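Side-chain contacts in Lmaj004091aaa (PDB 1XTP), which probably transfers methyl groups from S-adenosyl-L-methionine to the N-terminal amino group of proteins that begin with an X-Pro-Lys motif: residues 31-36 and 205-210; 84-89 and 113-118; 162-167 and 177-182; 213-218 and 244-249. One frame throughout, in Å; residues are numbered along the deposited sequence.

Interaction 1: residues 31-36 and 205-210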
# COMPACT_ATOMS: atom_id res chain seq x y z
N ASP A 31 -16.54 -6.56 9.77
CA ASP A 31 -16.65 -6.46 11.23
C ASP A 31 -16.53 -7.81 11.94
O ASP A 31 -15.89 -7.93 12.98
CB ASP A 31 -17.98 -5.79 11.59
CG ASP A 31 -18.11 -4.40 10.97
OD1 ASP A 31 -17.27 -3.52 11.25
OD2 ASP A 31 -19.03 -4.21 10.16
N GLU A 32 -17.19 -8.81 11.36
CA GLU A 32 -17.08 -10.18 11.83
C GLU A 32 -15.63 -10.70 11.66
O GLU A 32 -15.11 -11.37 12.54
CB GLU A 32 -18.07 -11.04 11.03
CG GLU A 32 -18.24 -12.45 11.56
CD GLU A 32 -18.81 -13.43 10.55
OE1 GLU A 32 -19.21 -13.02 9.45
OE2 GLU A 32 -18.85 -14.63 10.87
N MSE A 33 -15.01 -10.40 10.53
CA MSE A 33 -13.64 -10.87 10.26
C MSE A 33 -12.60 -10.27 11.18
O MSE A 33 -11.76 -10.99 11.72
CB MSE A 33 -13.28 -10.56 8.81
CG MSE A 33 -11.91 -11.03 8.40
SE MSE A 33 -10.56 -9.66 8.64
CE MSE A 33 -11.23 -8.45 7.27
N TRP A 34 -12.62 -8.95 11.37
CA TRP A 34 -11.66 -8.33 12.29
C TRP A 34 -11.80 -8.85 13.73
O TRP A 34 -10.81 -8.89 14.45
CB TRP A 34 -11.77 -6.79 12.30
CG TRP A 34 -11.44 -6.13 10.99
CD1 TRP A 34 -12.25 -5.30 10.27
CD2 TRP A 34 -10.22 -6.26 10.23
NE1 TRP A 34 -11.62 -4.89 9.11
CE2 TRP A 34 -10.38 -5.48 9.06
CE3 TRP A 34 -9.04 -7.00 10.40
CZ2 TRP A 34 -9.38 -5.38 8.09
CZ3 TRP A 34 -8.05 -6.91 9.43
CH2 TRP A 34 -8.23 -6.11 8.28
N LYS A 35 -13.01 -9.23 14.15
CA LYS A 35 -13.19 -9.85 15.46
C LYS A 35 -12.49 -11.20 15.51
O LYS A 35 -11.97 -11.59 16.54
CB LYS A 35 -14.67 -9.98 15.83
CG LYS A 35 -15.28 -8.70 16.36
CD LYS A 35 -16.81 -8.72 16.39
CE LYS A 35 -17.37 -9.51 17.56
NZ LYS A 35 -18.87 -9.46 17.56
N ALA A 36 -12.44 -11.90 14.37
CA ALA A 36 -11.75 -13.20 14.29
C ALA A 36 -10.23 -13.04 14.18
O ALA A 36 -9.47 -13.79 14.79
CB ALA A 36 -12.28 -14.02 13.10
N PHE A 205 -13.84 -9.34 0.05
CA PHE A 205 -12.43 -9.34 0.41
C PHE A 205 -11.91 -10.76 0.48
O PHE A 205 -12.68 -11.71 0.54
CB PHE A 205 -12.16 -8.62 1.73
CG PHE A 205 -12.82 -9.26 2.94
CD1 PHE A 205 -12.24 -10.32 3.59
CD2 PHE A 205 -14.02 -8.75 3.44
CE1 PHE A 205 -12.83 -10.88 4.71
CE2 PHE A 205 -14.62 -9.31 4.54
CZ PHE A 205 -14.04 -10.37 5.18
N LEU A 206 -10.58 -10.85 0.48
CA LEU A 206 -9.86 -12.12 0.60
C LEU A 206 -8.71 -11.92 1.56
O LEU A 206 -7.75 -11.22 1.23
CB LEU A 206 -9.32 -12.58 -0.76
CG LEU A 206 -8.51 -13.89 -0.77
CD1 LEU A 206 -9.30 -15.02 -0.17
CD2 LEU A 206 -8.10 -14.27 -2.18
N VAL A 207 -8.84 -12.51 2.75
CA VAL A 207 -7.72 -12.62 3.70
C VAL A 207 -6.73 -13.72 3.23
O VAL A 207 -7.08 -14.90 3.08
CB VAL A 207 -8.20 -12.92 5.14
CG1 VAL A 207 -7.02 -13.06 6.09
CG2 VAL A 207 -9.13 -11.83 5.65
N ASP A 208 -5.50 -13.30 3.00
CA ASP A 208 -4.41 -14.23 2.70
C ASP A 208 -3.81 -14.73 4.03
O ASP A 208 -3.17 -13.97 4.78
CB ASP A 208 -3.35 -13.55 1.83
CG ASP A 208 -2.29 -14.54 1.31
OD1 ASP A 208 -1.96 -15.51 2.01
OD2 ASP A 208 -1.78 -14.33 0.20
N LYS A 209 -4.04 -16.00 4.33
CA LYS A 209 -3.60 -16.60 5.58
C LYS A 209 -2.13 -16.99 5.52
O LYS A 209 -1.60 -17.47 6.50
CB LYS A 209 -4.43 -17.83 5.90
CG LYS A 209 -5.93 -17.53 6.09
CD LYS A 209 -6.24 -16.71 7.31
CE LYS A 209 -6.00 -17.46 8.62
NZ LYS A 209 -6.10 -16.51 9.75
N GLU A 210 -1.48 -16.83 4.38
CA GLU A 210 -0.06 -17.14 4.30
C GLU A 210 0.77 -15.96 4.83
O GLU A 210 1.58 -16.14 5.73
CB GLU A 210 0.32 -17.49 2.86
CG GLU A 210 1.56 -18.38 2.77
CD GLU A 210 2.01 -18.67 1.35
OE1 GLU A 210 1.16 -18.71 0.44
OE2 GLU A 210 3.23 -18.87 1.14

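Interaction 2: residues 84-89 and 113-118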
# COMPACT_ATOMS: atom_id res chain seq x y z
N ASN A 84 3.53 7.33 -15.87
CA ASN A 84 2.49 7.98 -16.69
C ASN A 84 1.33 8.52 -15.84
O ASN A 84 0.84 9.62 -16.07
CB ASN A 84 1.98 7.03 -17.77
CG ASN A 84 3.02 6.74 -18.85
OD1 ASN A 84 3.96 7.51 -19.05
ND2 ASN A 84 2.86 5.62 -19.56
N PHE A 85 0.93 7.77 -14.82
CA PHE A 85 -0.12 8.21 -13.92
C PHE A 85 0.31 9.44 -13.13
O PHE A 85 -0.41 10.44 -13.11
CB PHE A 85 -0.51 7.08 -12.95
CG PHE A 85 -1.67 7.44 -12.04
CD1 PHE A 85 -2.98 7.30 -12.47
CD2 PHE A 85 -1.45 7.88 -10.74
CE1 PHE A 85 -4.04 7.60 -11.62
CE2 PHE A 85 -2.50 8.19 -9.90
CZ PHE A 85 -3.80 8.05 -10.35
N ILE A 86 1.48 9.38 -12.50
CA ILE A 86 1.98 10.52 -11.72
C ILE A 86 2.20 11.78 -12.59
O ILE A 86 1.90 12.90 -12.15
CB ILE A 86 3.29 10.20 -10.99
CG1 ILE A 86 3.05 9.13 -9.92
CG2 ILE A 86 3.88 11.46 -10.35
CD1 ILE A 86 4.29 8.36 -9.56
N ALA A 87 2.70 11.57 -13.81
CA ALA A 87 2.89 12.68 -14.75
C ALA A 87 1.61 13.44 -14.99
O ALA A 87 1.63 14.66 -15.16
CB ALA A 87 3.44 12.16 -16.08
N SER A 88 0.49 12.73 -14.99
CA SER A 88 -0.79 13.33 -15.28
C SER A 88 -1.44 14.09 -14.11
O SER A 88 -2.54 14.63 -14.28
CB SER A 88 -1.74 12.23 -15.73
OG SER A 88 -2.09 11.42 -14.62
N LEU A 89 -0.84 14.08 -12.93
CA LEU A 89 -1.50 14.69 -11.78
C LEU A 89 -1.29 16.20 -11.82
O LEU A 89 -0.16 16.64 -11.92
CB LEU A 89 -0.98 14.09 -10.47
CG LEU A 89 -1.18 12.58 -10.35
CD1 LEU A 89 -0.48 12.04 -9.10
CD2 LEU A 89 -2.66 12.24 -10.34
N THR A 113 13.51 8.39 -7.74
CA THR A 113 14.79 9.07 -7.88
C THR A 113 14.92 9.83 -9.23
O THR A 113 15.78 10.71 -9.38
CB THR A 113 16.01 8.13 -7.68
OG1 THR A 113 15.86 6.97 -8.51
CG2 THR A 113 16.13 7.68 -6.23
N LYS A 114 14.05 9.52 -10.18
CA LYS A 114 14.00 10.25 -11.46
C LYS A 114 13.08 11.45 -11.41
O LYS A 114 13.20 12.32 -12.27
CB LYS A 114 13.52 9.33 -12.58
CG LYS A 114 14.50 8.25 -12.95
CD LYS A 114 13.91 7.31 -14.00
CE LYS A 114 15.02 6.45 -14.61
NZ LYS A 114 14.52 5.50 -15.65
N LEU A 115 12.16 11.49 -10.46
CA LEU A 115 11.11 12.52 -10.40
C LEU A 115 11.19 13.47 -9.20
O LEU A 115 10.65 14.57 -9.26
CB LEU A 115 9.75 11.84 -10.36
CG LEU A 115 9.32 10.98 -11.53
CD1 LEU A 115 8.11 10.20 -11.17
CD2 LEU A 115 9.01 11.86 -12.74
N TYR A 116 11.80 13.03 -8.10
CA TYR A 116 11.83 13.82 -6.87
C TYR A 116 13.25 14.14 -6.44
O TYR A 116 14.15 13.30 -6.54
CB TYR A 116 11.03 13.13 -5.75
CG TYR A 116 9.58 13.01 -6.14
CD1 TYR A 116 9.14 11.92 -6.89
CD2 TYR A 116 8.67 14.00 -5.83
CE1 TYR A 116 7.86 11.81 -7.30
CE2 TYR A 116 7.35 13.90 -6.24
CZ TYR A 116 6.95 12.81 -6.98
OH TYR A 116 5.66 12.69 -7.40
N ALA A 117 13.45 15.38 -5.98
CA ALA A 117 14.73 15.82 -5.48
C ALA A 117 15.26 14.92 -4.36
O ALA A 117 16.43 14.58 -4.34
CB ALA A 117 14.64 17.29 -5.01
N THR A 118 14.39 14.54 -3.43
CA THR A 118 14.77 13.65 -2.33
C THR A 118 13.65 12.66 -2.07
O THR A 118 12.49 13.03 -2.10
CB THR A 118 15.00 14.45 -1.05
OG1 THR A 118 15.86 15.56 -1.33
CG2 THR A 118 15.62 13.57 0.05

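Interaction 3: residues 162-167 and 177-182. With SAI (S-adenosyl-L-homoselenocysteine), chain B.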
# COMPACT_ATOMS: atom_id res chain seq x y z
N ILE A 162 3.48 10.55 -1.63
CA ILE A 162 3.55 9.48 -0.64
C ILE A 162 3.04 8.21 -1.31
O ILE A 162 1.86 8.07 -1.60
CB ILE A 162 2.73 9.80 0.63
CG1 ILE A 162 3.26 11.07 1.29
CG2 ILE A 162 2.78 8.61 1.62
CD1 ILE A 162 2.47 11.52 2.49
N VAL A 163 3.98 7.30 -1.54
CA VAL A 163 3.73 6.07 -2.26
C VAL A 163 3.34 4.92 -1.31
O VAL A 163 4.06 4.60 -0.40
CB VAL A 163 5.01 5.68 -3.06
CG1 VAL A 163 4.80 4.37 -3.78
CG2 VAL A 163 5.33 6.79 -4.04
N ILE A 164 2.17 4.31 -1.55
CA ILE A 164 1.73 3.15 -0.80
C ILE A 164 1.34 2.08 -1.82
O ILE A 164 0.21 2.05 -2.33
CB ILE A 164 0.55 3.48 0.16
CG1 ILE A 164 0.81 4.76 0.97
CG2 ILE A 164 0.26 2.30 1.11
CD1 ILE A 164 -0.36 5.20 1.85
N GLN A 165 2.27 1.20 -2.15
CA GLN A 165 2.06 0.21 -3.18
C GLN A 165 2.33 -1.17 -2.65
O GLN A 165 3.40 -1.42 -2.10
CB GLN A 165 2.98 0.46 -4.38
CG GLN A 165 2.94 -0.70 -5.40
CD GLN A 165 3.36 -0.30 -6.81
OE1 GLN A 165 3.73 0.85 -7.07
NE2 GLN A 165 3.30 -1.27 -7.74
N TRP A 166 1.35 -2.06 -2.84
CA TRP A 166 1.46 -3.47 -2.45
C TRP A 166 1.82 -3.66 -0.95
O TRP A 166 2.52 -4.59 -0.57
CB TRP A 166 2.42 -4.22 -3.39
CG TRP A 166 1.81 -4.54 -4.75
CD1 TRP A 166 0.52 -4.88 -5.01
CD2 TRP A 166 2.49 -4.56 -6.01
NE1 TRP A 166 0.34 -5.09 -6.36
CE2 TRP A 166 1.53 -4.91 -7.00
CE3 TRP A 166 3.81 -4.32 -6.41
CZ2 TRP A 166 1.85 -5.02 -8.35
CZ3 TRP A 166 4.12 -4.43 -7.76
CH2 TRP A 166 3.14 -4.77 -8.71
N THR A 167 1.31 -2.76 -0.12
CA THR A 167 1.65 -2.77 1.29
C THR A 167 0.44 -2.47 2.18
O THR A 167 0.36 -2.96 3.30
CB THR A 167 2.87 -1.83 1.55
OG1 THR A 167 3.48 -2.13 2.82
CG2 THR A 167 2.48 -0.36 1.46
N VAL A 177 -7.44 3.48 7.85
CA VAL A 177 -8.08 4.77 8.03
C VAL A 177 -7.14 5.78 8.70
O VAL A 177 -6.89 6.86 8.14
CB VAL A 177 -9.44 4.64 8.77
CG1 VAL A 177 -10.00 6.03 9.18
CG2 VAL A 177 -10.45 3.91 7.89
N LYS A 178 -6.61 5.43 9.87
CA LYS A 178 -5.64 6.27 10.59
C LYS A 178 -4.46 6.70 9.75
O LYS A 178 -4.09 7.87 9.74
CB LYS A 178 -5.10 5.54 11.83
CG LYS A 178 -6.03 5.60 13.03
CD LYS A 178 -5.86 4.40 13.98
N PHE A 179 -3.85 5.74 9.07
CA PHE A 179 -2.63 6.02 8.34
C PHE A 179 -2.84 6.96 7.16
O PHE A 179 -2.01 7.80 6.91
CB PHE A 179 -1.96 4.74 7.86
CG PHE A 179 -0.61 4.98 7.26
CD1 PHE A 179 0.42 5.46 8.04
CD2 PHE A 179 -0.39 4.77 5.90
CE1 PHE A 179 1.66 5.71 7.48
CE2 PHE A 179 0.84 5.00 5.34
CZ PHE A 179 1.87 5.48 6.11
N PHE A 180 -3.95 6.82 6.44
CA PHE A 180 -4.19 7.66 5.26
C PHE A 180 -4.46 9.12 5.64
O PHE A 180 -4.03 10.03 4.94
CB PHE A 180 -5.31 7.08 4.40
CG PHE A 180 -4.82 6.04 3.41
CD1 PHE A 180 -4.26 4.85 3.85
CD2 PHE A 180 -4.92 6.28 2.03
CE1 PHE A 180 -3.80 3.88 2.94
CE2 PHE A 180 -4.48 5.31 1.11
CZ PHE A 180 -3.92 4.11 1.57
N LYS A 181 -5.13 9.30 6.78
CA LYS A 181 -5.38 10.62 7.35
C LYS A 181 -4.06 11.24 7.84
O LYS A 181 -3.84 12.43 7.68
CB LYS A 181 -6.41 10.50 8.48
CG LYS A 181 -6.79 11.82 9.12
CD LYS A 181 -7.95 11.69 10.12
N HIS A 182 -3.19 10.41 8.40
CA HIS A 182 -1.88 10.86 8.84
C HIS A 182 -0.96 11.24 7.65
O HIS A 182 -0.18 12.20 7.71
CB HIS A 182 -1.25 9.75 9.68
CG HIS A 182 -0.00 10.16 10.38
ND1 HIS A 182 0.03 11.18 11.31
CD2 HIS A 182 1.26 9.67 10.31
CE1 HIS A 182 1.26 11.32 11.76
NE2 HIS A 182 2.02 10.41 11.17
N SAI B . 6.38 -1.37 -2.02
CA SAI B . 7.54 -2.18 -2.49
CB SAI B . 7.58 -3.51 -1.75
CG SAI B . 6.37 -4.42 -1.94
SE SAI B . 6.63 -6.07 -0.90
C SAI B . 7.48 -2.51 -3.97
O SAI B . 6.42 -2.42 -4.59
OXT SAI B . 8.47 -2.92 -4.57
C5' SAI B . 5.61 -5.50 0.70
C4' SAI B . 6.47 -4.77 1.73
O4' SAI B . 5.63 -4.32 2.76
C3' SAI B . 7.53 -5.62 2.41
O3' SAI B . 8.79 -5.00 2.35
C2' SAI B . 7.11 -5.75 3.86
O2' SAI B . 8.21 -5.82 4.75
C1' SAI B . 6.33 -4.47 3.98
N9 SAI B . 5.38 -4.43 5.08
C8 SAI B . 4.69 -5.49 5.63
N7 SAI B . 3.92 -5.03 6.60
C5 SAI B . 4.09 -3.67 6.68
C6 SAI B . 3.53 -2.70 7.51
N6 SAI B . 2.64 -3.05 8.44
N1 SAI B . 3.90 -1.38 7.35
C2 SAI B . 4.84 -1.01 6.40
N3 SAI B . 5.38 -1.99 5.58
C4 SAI B . 5.00 -3.29 5.72

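Interaction 4: residues 213-218 and 244-249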
# COMPACT_ATOMS: atom_id res chain seq x y z
N SER A 213 -2.58 -10.80 5.39
CA SER A 213 -2.92 -9.58 4.66
C SER A 213 -4.29 -9.75 4.03
O SER A 213 -4.84 -10.85 4.00
CB SER A 213 -1.89 -9.37 3.55
OG SER A 213 -1.97 -10.39 2.57
N LEU A 214 -4.86 -8.68 3.47
CA LEU A 214 -6.09 -8.88 2.71
C LEU A 214 -6.20 -7.98 1.48
O LEU A 214 -5.69 -6.86 1.45
CB LEU A 214 -7.35 -8.77 3.59
CG LEU A 214 -7.89 -7.36 3.76
CD1 LEU A 214 -9.24 -7.35 4.43
CD2 LEU A 214 -6.87 -6.54 4.55
N THR A 215 -6.87 -8.51 0.48
CA THR A 215 -7.19 -7.80 -0.74
C THR A 215 -8.61 -7.31 -0.59
O THR A 215 -9.50 -8.07 -0.16
CB THR A 215 -7.10 -8.73 -1.94
OG1 THR A 215 -5.78 -9.27 -1.98
CG2 THR A 215 -7.40 -8.01 -3.27
N ARG A 216 -8.82 -6.05 -0.92
CA ARG A 216 -10.10 -5.41 -0.76
C ARG A 216 -10.62 -4.96 -2.12
O ARG A 216 -9.86 -4.85 -3.08
CB ARG A 216 -9.96 -4.19 0.14
CG ARG A 216 -9.36 -4.44 1.51
CD ARG A 216 -9.22 -3.07 2.22
NE ARG A 216 -8.80 -3.12 3.63
CZ ARG A 216 -7.53 -3.01 4.05
NH1 ARG A 216 -6.52 -2.95 3.20
NH2 ARG A 216 -7.27 -3.03 5.34
N SER A 217 -11.93 -4.70 -2.18
CA SER A 217 -12.57 -4.16 -3.39
C SER A 217 -12.42 -2.64 -3.45
O SER A 217 -12.19 -1.97 -2.43
CB SER A 217 -14.05 -4.51 -3.41
OG SER A 217 -14.71 -3.92 -2.30
N ASP A 218 -12.58 -2.10 -4.65
CA ASP A 218 -12.64 -0.66 -4.85
C ASP A 218 -13.64 0.06 -3.91
O ASP A 218 -13.36 1.14 -3.40
CB ASP A 218 -13.05 -0.37 -6.31
CG ASP A 218 -13.12 1.10 -6.58
OD1 ASP A 218 -12.05 1.72 -6.56
OD2 ASP A 218 -14.23 1.63 -6.79
N ASP A 244 -4.48 -12.93 -15.65
CA ASP A 244 -4.60 -13.91 -14.58
C ASP A 244 -4.35 -13.34 -13.19
O ASP A 244 -4.64 -14.00 -12.20
CB ASP A 244 -3.62 -15.08 -14.82
CG ASP A 244 -2.17 -14.61 -14.98
OD1 ASP A 244 -1.95 -13.43 -15.31
OD2 ASP A 244 -1.25 -15.43 -14.79
N LEU A 245 -3.78 -12.14 -13.10
CA LEU A 245 -3.53 -11.54 -11.79
C LEU A 245 -4.71 -10.69 -11.35
O LEU A 245 -5.54 -10.31 -12.17
CB LEU A 245 -2.27 -10.67 -11.85
CG LEU A 245 -1.01 -11.37 -12.38
CD1 LEU A 245 0.09 -10.36 -12.55
CD2 LEU A 245 -0.57 -12.49 -11.44
N PHE A 246 -4.78 -10.37 -10.07
CA PHE A 246 -5.73 -9.35 -9.60
C PHE A 246 -5.48 -8.06 -10.37
O PHE A 246 -4.33 -7.68 -10.57
CB PHE A 246 -5.52 -9.02 -8.13
CG PHE A 246 -6.18 -9.97 -7.19
CD1 PHE A 246 -7.51 -9.80 -6.85
CD2 PHE A 246 -5.46 -11.00 -6.59
CE1 PHE A 246 -8.11 -10.65 -5.95
CE2 PHE A 246 -6.06 -11.87 -5.69
CZ PHE A 246 -7.39 -11.68 -5.37
N PRO A 247 -6.55 -7.38 -10.80
CA PRO A 247 -6.35 -6.05 -11.33
C PRO A 247 -5.57 -5.15 -10.36
O PRO A 247 -5.69 -5.28 -9.13
CB PRO A 247 -7.78 -5.53 -11.52
CG PRO A 247 -8.58 -6.77 -11.74
CD PRO A 247 -7.96 -7.80 -10.86
N LEU A 248 -4.78 -4.25 -10.91
CA LEU A 248 -3.97 -3.34 -10.13
C LEU A 248 -4.47 -1.92 -10.35
O LEU A 248 -4.35 -1.38 -11.45
CB LEU A 248 -2.52 -3.51 -10.57
CG LEU A 248 -1.41 -2.77 -9.85
CD1 LEU A 248 -1.36 -3.18 -8.41
CD2 LEU A 248 -0.11 -3.09 -10.56
N LYS A 249 -5.04 -1.32 -9.31
CA LYS A 249 -5.57 0.04 -9.42
C LYS A 249 -4.69 1.11 -8.73
O LYS A 249 -4.16 0.92 -7.63
CB LYS A 249 -7.00 0.11 -8.86
CG LYS A 249 -7.86 1.14 -9.57
CD LYS A 249 -9.32 1.15 -9.13
CE LYS A 249 -10.06 2.38 -9.68
NZ LYS A 249 -11.28 2.74 -8.88

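Interaction 1: residues 31-36 and 205-210
With CG of the selenomethionine M33 trans to the backbone N (chi1 -178°), the bends at chi2 and chi3 swing the methyl CE over F205 and bring SE to V207 instead of letting the chain run straight out from the helix. F205 has its CG lodged between its own backbone N and carbonyl carbon (chi1 63°), which lifts the ring off the strand to lie alongside M33, the two side chains passing in opposite directions. M33 CB comes to 3.7 Å from F205 CZ, and CE sits over one face of the ring, 4.1 Å from its centroid and displaced toward the rim, a CH-pi contact. The SE is farther off at 5.4 Å from that centroid and oblique to it, a Met-aromatic approach rather than a stack. On the side of CE away from F205 is a second ring: CE lies 3.5 Å above the plane of W34 in the same helix, so the methyl is held between two aromatic faces. In fold terms, this is helix 30-37 packing on a small mixed sheet built from strands 26-27, 19-21, 205-208 and 213-215. Two residues on, V207 points the same way as F205, and its CG2 meets M33 SE tip to tip at 4.0 Å. L214 of the neighbouring strand and Y27 also touch M33, while K209 forms a salt bridge with E37 at the end of the helix.

Interaction 2: residues 84-89 and 113-118
I86 and Y116 cross at a slant, the isoleucine reaching from the last turn of helix 75-87 and the tyrosine from the loop that follows helix 106-115. The branch that touches is the methyl CG2 of I86, which lies 3.7 Å from Y116 OH at the far end of the phenol. Y116 starts out at an angle to the opposite segment and approaches it through its length: with CG trans to the carbonyl carbon (chi1 -63°), the ring carries the hydroxyl across to the isoleucine. L115, one residue earlier, heads toward the isoleucine's helix, but its CD1 stays 4.5 Å from I86 CG2, a looser apolar contact at the margin. The contact joins the end of helix 75-87 to the loop between helix 106-115 and strand 118-123 in the Rossmann-like methyltransferase domain, and both I86 and Y116 also touch L161 of strand 159-165. F85, the neighbour of I86 in the helix, is directed elsewhere, against strands 232-237 and 248-253. No hydrogen bond joins the two segments, and the oxygen of Y116 meets carbon here, so the association rests on dispersion and on the shape of the aliphatic branches, with little directional preference.

Interaction 3: residues 162-167 and 177-182
I164 carries the apolar contact between strand and helix, chiefly through its terminal methyl CD1. This methyl approaches two consecutive aromatic side chains in different ways. Against F180 it lies over a face, 4.1 Å from the ring centroid and 25° off the normal, making a CH-pi contact offset toward the rim. Against F179 it comes to the ring edge, close to the ring plane, 3.7 Å from CE2. The extended isoleucine chain (chi2 176°) carries CD1 outward to this position between a face and an edge. Around the pair, F180 stacks on F176 and meets F195 edge-to-face, while F179 also touches M149.

Polar contacts belong to the other end of the segment and go to the bound S-adenosyl-L-homoselenocysteine. Its amino N donates to Q165 O at 3.0 Å, and T167 OG1 donates to the ribose O4' at 3.1 Å. T167 has OG1 trans to its backbone N (chi1 -162°), which turns the hydroxyl to the ribose. The Q165 side chain faces away from helix 173-186, its NE2 hydrogen-bonded to D78 and lying above one face of the W166 ring.

Strand 159-165 is thus covered by helix 173-186 through I164 and brings Q165, and W166 and T167 just past its C-terminal end, to the ligand, an arrangement typical of the Rossmann-like fold of SAM-dependent methyltransferases.

Interaction 4: residues 213-218 and 244-249
T215, at the end of strand 213-215, meets F246 from the opposite direction, laying its methyl CG2 over one face of the phenyl ring. The methyl is 4.2 Å from the ring centroid and 24° off the normal, a CH-pi contact shifted toward the rim, with CE1 the nearest ring atom at 3.8 Å. CG2 takes the position trans to the backbone N (chi1 -58° for OG1), which presents carbon rather than the hydroxyl to the ring. The R216 side chain is directed away from F246: the guanidinium, with L214 CD2 over one face, pairs with D173 and also bonds to the backbone oxygens of A168 and L171. S217 is the N-cap of helix 218-228, its OG accepting from the backbone N of H220, so the segment joins the small sheet to a helix beside the main methyltransferase sheet. D218, in the first turn of that helix, ends the segment with a salt bridge across the contact. K249 NZ, at the tip of a chain extended beyond CG, donates to D218 OD1 at 2.6 Å, arriving 56° out of the carboxylate plane. Both charges are shared: the lysine also pairs with E235, while D218 OD2 pairs with K222 and OD1 hydrogen-bonds with Y251.

In the fold
The four contacts show how a Rossmann-like methyltransferase is assembled from a central sheet and an added one. Interactions 2, 3 and 4 follow one another along the chain, whereas interaction 1 spans interactions 2 and 3 in sequence. Interactions 1 and 4 touch directly, since strands 205-208 and 213-215 are neighbours in the small sheet; L206 O lies 2.9 Å from T215 N. Interactions 3 and 4 both reach the seven-stranded sheet and meet where W166 packs on L248. Interactions 1 and 2 lie on opposite sides of the chain's centre, their centres about 35 Å apart. Together, interactions 1 and 4 tie helix 30-37 and the added sheet to the main sheet, whose strand 159-165, in interaction 3, reaches the bound S-adenosyl-L-homoselenocysteine.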